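Local atomic coordinates of NADPH-ferredoxin reductase FprA (Mycobacterium tuberculosis, PDB entry 1LQT), a protein that uses FAD to pass electrons between NADPH and ferredoxin, and may supply electrons to P450 systems. Residues S21-A26 and D73-F78; V442-A445 and E449-R452. All blocks are in the same frame, centred on the assembly; numbering follows the deposited sequence.

Contact 1 (S21-A26 and D73-F78)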
ATOM      1  N   SER A  21       1.848 -10.096  18.664  1.00 10.75           N
ATOM      2  CA  SER A  21       1.548  -9.526  19.986  1.00 11.08           C
ATOM      3  C   SER A  21       0.601 -10.420  20.794  1.00 10.97           C
ATOM      4  O   SER A  21       0.771 -10.582  21.994  1.00 11.26           O
ATOM      5  CB  SER A  21       0.950  -8.141  19.832  1.00 11.27           C
ATOM      6  OG  SER A  21       1.874  -7.221  19.322  1.00 12.17           O
ATOM      7  N   LEU A  22      -0.382 -11.006  20.142  1.00 10.69           N
ATOM      8  CA  LEU A  22      -1.310 -11.899  20.808  1.00 10.38           C
ATOM      9  C   LEU A  22      -0.590 -13.122  21.338  1.00 10.89           C
ATOM     10  O   LEU A  22      -0.787 -13.540  22.483  1.00 11.78           O
ATOM     11  CB  LEU A  22      -2.411 -12.312  19.865  1.00 10.63           C
ATOM     12  CG  LEU A  22      -3.416 -11.220  19.483  1.00 11.08           C
ATOM     13  CD1 LEU A  22      -4.142 -11.565  18.191  1.00 11.40           C
ATOM     14  CD2 LEU A  22      -4.406 -10.949  20.624  1.00 11.24           C
ATOM     15  N   LEU A  23       0.249 -13.736  20.506  1.00 11.15           N
ATOM     16  CA  LEU A  23       0.934 -14.952  20.906  1.00 11.31           C
ATOM     17  C   LEU A  23       1.958 -14.665  22.001  1.00 12.16           C
ATOM     18  O   LEU A  23       2.155 -15.465  22.923  1.00 13.23           O
ATOM     19  CB  LEU A  23       1.569 -15.596  19.677  1.00 12.03           C
ATOM     20  CG  LEU A  23       0.592 -16.077  18.619  1.00 12.22           C
ATOM     21  CD1 LEU A  23       1.339 -16.555  17.385  1.00 15.68           C
ATOM     22  CD2 LEU A  23      -0.359 -17.141  19.146  1.00 14.13           C
ATOM     23  N   LYS A  24       2.609 -13.510  21.924  1.00 12.29           N
ATOM     24  CA  LYS A  24       3.553 -13.085  22.956  1.00 13.65           C
ATOM     25  C   LYS A  24       2.881 -12.892  24.311  1.00 13.49           C
ATOM     26  O   LYS A  24       3.420 -13.282  25.331  1.00 14.45           O
ATOM     27  CB  LYS A  24       4.272 -11.803  22.545  1.00 14.97           C
ATOM     28  CG  LYS A  24       5.256 -11.268  23.571  1.00 18.39           C
ATOM     29  CD  LYS A  24       5.862  -9.950  23.100  1.00 21.80           C
ATOM     30  CE  LYS A  24       4.841  -8.813  22.951  1.00 25.71           C
ATOM     31  NZ  LYS A  24       5.412  -7.647  22.233  1.00 27.13           N
ATOM     32  N   ALA A  25       1.704 -12.290  24.299  1.00 13.05           N
ATOM     33  CA  ALA A  25       0.938 -12.133  25.528  1.00 13.18           C
ATOM     34  C   ALA A  25       0.682 -13.507  26.163  1.00 13.01           C
ATOM     35  O   ALA A  25       0.873 -13.686  27.374  1.00 13.99           O
ATOM     36  CB  ALA A  25      -0.348 -11.422  25.254  1.00 13.69           C
ATOM     37  N   ALA A  26       0.216 -14.456  25.377  1.00 12.84           N
ATOM     38  CA  ALA A  26       0.003 -15.799  25.885  1.00 13.44           C
ATOM     39  C   ALA A  26       1.297 -16.415  26.424  1.00 13.75           C
ATOM     40  O   ALA A  26       1.313 -17.022  27.512  1.00 14.47           O
ATOM     41  CB  ALA A  26      -0.594 -16.667  24.837  1.00 13.61           C
ATOM     42  N   ASP A  73       3.767 -21.016  14.128  1.00 12.81           N
ATOM     43  CA  ASP A  73       3.239 -21.355  15.428  1.00 12.88           C
ATOM     44  C   ASP A  73       2.032 -22.257  15.279  1.00 12.96           C
ATOM     45  O   ASP A  73       1.158 -21.967  14.491  1.00 12.63           O
ATOM     46  CB  ASP A  73       2.826 -20.073  16.144  1.00 13.30           C
ATOM     47  CG  ASP A  73       2.670 -20.258  17.608  1.00 13.67           C
ATOM     48  OD1 ASP A  73       1.760 -21.016  18.010  1.00 14.66           O
ATOM     49  OD2 ASP A  73       3.423 -19.662  18.421  1.00 17.83           O
ATOM     50  N   PRO A  74       1.978 -23.369  16.023  1.00 13.75           N
ATOM     51  CA  PRO A  74       0.827 -24.249  15.913  1.00 14.52           C
ATOM     52  C   PRO A  74      -0.507 -23.620  16.297  1.00 13.72           C
ATOM     53  O   PRO A  74      -1.549 -24.150  15.941  1.00 16.25           O
ATOM     54  CB  PRO A  74       1.191 -25.411  16.861  1.00 15.58           C
ATOM     55  CG  PRO A  74       2.123 -24.879  17.765  1.00 17.29           C
ATOM     56  CD  PRO A  74       2.979 -23.921  16.943  1.00 15.24           C
ATOM     57  N   ARG A  75      -0.475 -22.502  17.000  1.00 12.18           N
ATOM     58  CA  ARG A  75      -1.705 -21.816  17.406  1.00 12.19           C
ATOM     59  C   ARG A  75      -2.268 -20.910  16.305  1.00 11.93           C
ATOM     60  O   ARG A  75      -3.325 -20.335  16.468  1.00 12.59           O
ATOM     61  CB  ARG A  75      -1.384 -20.956  18.620  1.00 12.53           C
ATOM     62  CG  ARG A  75      -0.969 -21.761  19.858  1.00 13.49           C
ATOM     63  CD  ARG A  75      -0.462 -20.908  20.976  1.00 13.69           C
ATOM     64  NE  ARG A  75       0.811 -20.293  20.649  1.00 13.19           N
ATOM     65  CZ  ARG A  75       1.497 -19.516  21.465  1.00 13.53           C
ATOM     66  NH1 ARG A  75       1.045 -19.203  22.673  1.00 15.25           N
ATOM     67  NH2 ARG A  75       2.660 -19.028  21.074  1.00 14.55           N
ATOM     68  N   PHE A  76      -1.525 -20.782  15.205  1.00 11.89           N
ATOM     69  CA  PHE A  76      -1.851 -19.893  14.096  1.00 11.43           C
ATOM     70  C   PHE A  76      -2.331 -20.686  12.901  1.00 11.75           C
ATOM     71  O   PHE A  76      -1.700 -21.687  12.535  1.00 13.42           O
ATOM     72  CB  PHE A  76      -0.574 -19.147  13.706  1.00 12.24           C
ATOM     73  CG  PHE A  76      -0.733 -18.203  12.552  1.00 12.85           C
ATOM     74  CD1 PHE A  76      -0.641 -18.640  11.259  1.00 14.33           C
ATOM     75  CD2 PHE A  76      -0.901 -16.846  12.784  1.00 15.50           C
ATOM     76  CE1 PHE A  76      -0.793 -17.722  10.207  1.00 15.87           C
ATOM     77  CE2 PHE A  76      -1.032 -15.952  11.760  1.00 17.82           C
ATOM     78  CZ  PHE A  76      -1.000 -16.385  10.498  1.00 17.07           C
ATOM     79  N   ARG A  77      -3.398 -20.204  12.256  1.00 11.69           N
ATOM     80  CA  ARG A  77      -3.875 -20.770  11.000  1.00 12.30           C
ATOM     81  C   ARG A  77      -4.109 -19.608  10.019  1.00 11.68           C
ATOM     82  O   ARG A  77      -4.544 -18.534  10.418  1.00 11.80           O
ATOM     83  CB  ARG A  77      -5.173 -21.543  11.176  1.00 12.55           C
ATOM     84  CG  ARG A  77      -5.064 -22.717  12.113  1.00 13.47           C
ATOM     85  CD  ARG A  77      -6.279 -23.628  12.138  1.00 14.70           C
ATOM     86  NE  ARG A  77      -7.484 -22.912  12.561  1.00 13.97           N
ATOM     87  CZ  ARG A  77      -8.639 -23.508  12.815  1.00 14.09           C
ATOM     88  NH1 ARG A  77      -8.741 -24.809  12.658  1.00 15.58           N
ATOM     89  NH2 ARG A  77      -9.682 -22.811  13.204  1.00 15.00           N
ATOM     90  N   PHE A  78      -3.862 -19.883   8.745  1.00 11.16           N
ATOM     91  CA  PHE A  78      -4.128 -18.974   7.642  1.00 10.41           C
ATOM     92  C   PHE A  78      -5.191 -19.542   6.717  1.00  9.84           C
ATOM     93  O   PHE A  78      -5.148 -20.709   6.366  1.00 11.52           O
ATOM     94  CB  PHE A  78      -2.848 -18.789   6.841  1.00 11.42           C
ATOM     95  CG  PHE A  78      -2.983 -17.931   5.592  1.00 10.70           C
ATOM     96  CD1 PHE A  78      -3.001 -16.556   5.680  1.00 10.62           C
ATOM     97  CD2 PHE A  78      -3.011 -18.499   4.327  1.00 11.01           C
ATOM     98  CE1 PHE A  78      -3.068 -15.797   4.535  1.00 10.80           C
ATOM     99  CE2 PHE A  78      -3.077 -17.738   3.186  1.00 10.63           C
ATOM    100  CZ  PHE A  78      -3.111 -16.385   3.277  1.00 10.71           C
TER

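Contact 2 (V442-A445 and E449-R452)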
ATOM      1  N   VAL A 442       8.535 -15.287 -10.061  1.00  9.01           N
ATOM      2  CA  VAL A 442       7.599 -14.808 -11.085  1.00  9.06           C
ATOM      3  C   VAL A 442       6.244 -15.088 -10.520  1.00  9.29           C
ATOM      4  O   VAL A 442       5.905 -16.228 -10.249  1.00  9.22           O
ATOM      5  CB  VAL A 442       7.788 -15.477 -12.464  1.00 10.14           C
ATOM      6  CG1 VAL A 442       6.792 -14.927 -13.438  1.00 10.97           C
ATOM      7  CG2 VAL A 442       9.191 -15.320 -12.960  1.00 12.49           C
ATOM      8  N   LYS A 443       5.471 -14.039 -10.306  1.00  9.07           N
ATOM      9  CA  LYS A 443       4.190 -14.155  -9.661  1.00  8.74           C
ATOM     10  C   LYS A 443       3.099 -14.641 -10.577  1.00  9.01           C
ATOM     11  O   LYS A 443       3.032 -14.303 -11.744  1.00  9.82           O
ATOM     12  CB  LYS A 443       3.781 -12.807  -9.079  1.00  8.92           C
ATOM     13  CG  LYS A 443       4.620 -12.357  -7.916  1.00  9.53           C
ATOM     14  CD  LYS A 443       4.200 -10.982  -7.453  1.00 10.37           C
ATOM     15  CE  LYS A 443       5.010 -10.521  -6.291  1.00 10.49           C
ATOM     16  NZ  LYS A 443       4.664  -9.082  -5.937  1.00 10.30           N
ATOM     17  N   LEU A 444       2.200 -15.424  -9.980  1.00  9.22           N
ATOM     18  CA  LEU A 444       0.953 -15.817 -10.611  1.00  9.17           C
ATOM     19  C   LEU A 444       0.012 -14.605 -10.439  1.00  9.58           C
ATOM     20  O   LEU A 444      -0.292 -14.186  -9.320  1.00  9.77           O
ATOM     21  CB  LEU A 444       0.422 -17.063  -9.914  1.00  9.21           C
ATOM     22  CG  LEU A 444       1.305 -18.298 -10.099  1.00  9.76           C
ATOM     23  CD1 LEU A 444       0.969 -19.331  -9.068  1.00 11.58           C
ATOM     24  CD2 LEU A 444       1.130 -18.871 -11.496  1.00 12.01           C
ATOM     25  N   ALA A 445      -0.430 -14.043 -11.559  1.00 10.01           N
ATOM     26  CA  ALA A 445      -1.005 -12.704 -11.583  1.00 10.35           C
ATOM     27  C   ALA A 445      -2.524 -12.642 -11.623  1.00 10.17           C
ATOM     28  O   ALA A 445      -3.091 -11.562 -11.634  1.00 11.18           O
ATOM     29  CB  ALA A 445      -0.433 -11.915 -12.754  1.00 11.17           C
ATOM     30  N   GLU A 449      -4.968 -18.476 -11.961  1.00 11.57           N
ATOM     31  CA  GLU A 449      -3.656 -19.140 -11.968  1.00 11.88           C
ATOM     32  C   GLU A 449      -3.169 -19.429 -10.561  1.00 11.00           C
ATOM     33  O   GLU A 449      -2.549 -20.445 -10.327  1.00 11.44           O
ATOM     34  CB  GLU A 449      -2.628 -18.338 -12.719  1.00 13.80           C
ATOM     35  CG  GLU A 449      -2.875 -18.092 -14.206  1.00 18.31           C
ATOM     36  CD  GLU A 449      -2.055 -16.850 -14.642  1.00 25.25           C
ATOM     37  OE1 GLU A 449      -0.995 -16.980 -15.291  1.00 31.32           O
ATOM     38  OE2 GLU A 449      -2.402 -15.702 -14.283  1.00 28.51           O
ATOM     39  N   LEU A 450      -3.437 -18.517  -9.625  1.00 10.16           N
ATOM     40  CA  LEU A 450      -3.120 -18.782  -8.237  1.00  9.27           C
ATOM     41  C   LEU A 450      -3.818 -20.019  -7.723  1.00  9.90           C
ATOM     42  O   LEU A 450      -3.213 -20.842  -7.034  1.00 10.56           O
ATOM     43  CB  LEU A 450      -3.466 -17.567  -7.357  1.00  9.08           C
ATOM     44  CG  LEU A 450      -2.502 -16.395  -7.509  1.00  9.25           C
ATOM     45  CD1 LEU A 450      -3.156 -15.091  -7.090  1.00  9.97           C
ATOM     46  CD2 LEU A 450      -1.208 -16.662  -6.710  1.00  9.54           C
ATOM     47  N   LEU A 451      -5.096 -20.131  -8.023  1.00 10.48           N
ATOM     48  CA  LEU A 451      -5.858 -21.268  -7.542  1.00 10.76           C
ATOM     49  C   LEU A 451      -5.531 -22.563  -8.263  1.00 10.98           C
ATOM     50  O   LEU A 451      -5.617 -23.644  -7.674  1.00 12.02           O
ATOM     51  CB  LEU A 451      -7.351 -20.971  -7.613  1.00 11.70           C
ATOM     52  CG  LEU A 451      -7.832 -19.839  -6.714  1.00 12.36           C
ATOM     53  CD1 LEU A 451      -9.354 -19.742  -6.839  1.00 13.82           C
ATOM     54  CD2 LEU A 451      -7.456 -19.993  -5.261  1.00 12.74           C
ATOM     55  N   ARG A 452      -5.109 -22.483  -9.518  1.00 11.01           N
ATOM     56  CA  ARG A 452      -4.676 -23.682 -10.242  1.00 11.23           C
ATOM     57  C   ARG A 452      -3.557 -24.351  -9.469  1.00 10.49           C
ATOM     58  O   ARG A 452      -3.493 -25.571  -9.376  1.00 12.55           O
ATOM     59  CB  ARG A 452      -4.221 -23.298 -11.651  1.00 11.25           C
ATOM     60  CG  ARG A 452      -3.676 -24.408 -12.534  1.00 11.63           C
ATOM     61  CD  ARG A 452      -3.247 -23.858 -13.865  1.00 12.66           C
ATOM     62  NE  ARG A 452      -2.832 -24.876 -14.793  1.00 12.65           N
ATOM     63  CZ  ARG A 452      -2.279 -24.602 -15.954  1.00 13.05           C
ATOM     64  NH1 ARG A 452      -2.055 -23.349 -16.296  1.00 14.50           N
ATOM     65  NH2 ARG A 452      -1.912 -25.582 -16.767  1.00 13.43           N
TER

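Contact 1 (S21-A26 and D73-F78)
In the FAD-binding Rossmann-type domain, helix 13-28, which follows the first strand and its glycine-rich turn, meets the entry to strand 76-80 through L23 and A26 on one side and D73 and R75 on the other. L23 lays a methyl over one face of the R75 guanidinium: L23 CD2 stands 3.6 Å above that plane, displaced toward its rim, and is 3.7 Å from R75 NE. The other methyl, L23 CD1, reaches the D73 carboxylate, 3.9 Å from D73 OD2, so one leucine spans both members of an ion pair. A26 CB completes the helix side, 3.7 Å from R75 NH1.

The flat group under L23 is held in part from within its own segment. R75 grips D73 side-on, R75 NE to D73 OD1 at 2.9 Å and R75 NH2 to D73 OD2 at 2.8 Å, both bonds nearly straight (172°). The acceptors lie in the guanidinium plane, while the nitrogens are tilted somewhat out of the carboxylate plane on its syn sides. A bend at chi3 (-68°) turns the arginine end back to D73. The backbone N of R75 takes the anti lone pair of D73 OD1, an Asx turn within the type I turn D73-F76, so OD1 accepts twice.

Between the two segments only van der Waals contact is found, but a salt bridge from R75 NH1 to D27, one residue beyond A26, ties the arginine to the helix as well. An arginine paired with two aspartates probably stays charged, and its rigid, flat face gives the apolar leucine a defined surface to rest on.

Contact 2 (V442-A445 and E449-R452)
Similar first torsions shape the two leucines of this contact: in L444 (chi1 -66°) and L450 (chi1 -74°) CG lies anti to the carbonyl carbon, which carries the L444 methyls toward the helix backbone at E449 and brings the end of L450 back onto L444 CB and O. The side chains cross at a slant. The closest apolar approach is from L444 CB to L450 CD2, 3.6 Å, and the L450 branch point also lies against the backbone, with L450 CG 3.6 Å from L444 O. L450 thus covers both the carbonyl and the first side-chain carbon of L444.

The methyls of L444 extend to the preceding residue of the helix. L444 CD1 is 3.9 Å from E449 O, and L444 CD2 is 4.0 Å from E449 CB, so the aliphatic root of the glutamate takes part in the packing. Its carboxylate goes back toward the chain before the helix: E449 OE2 comes within 3.7 Å of A445 N, a proximity too long to count as a bond, and its hydrogen bond is instead to the hydroxyl of S446.

The nearest CA atoms, those of L444 and L450, are 5.6 Å apart, which shows how closely the incoming loop folds against the first turns of helix 447-454. Helix 420-434 backs both sides, F429 touching L444 and I426 touching L450, while E430 accepts a hydrogen bond from the backbone N of L444.

Both contacts are partly buried, each with one buried residue among the four that touch, yet they join different elements. Contact 1 brings together parts well separated in sequence, a helix and the approach to a strand of the mixed sheet; contact 2 is local, with three residues between its segments, near the C-terminus. The chemistry differs too: a leucine on a charged pair in contact 1, leucine on leucine with the aliphatic part of a glutamate beside it in contact 2. Contact 1 lies away from the annotated sites, whereas L450 of contact 2 has its side chain about 11 Å from the FAD. Their centres are 28 Å apart, and they do not touch.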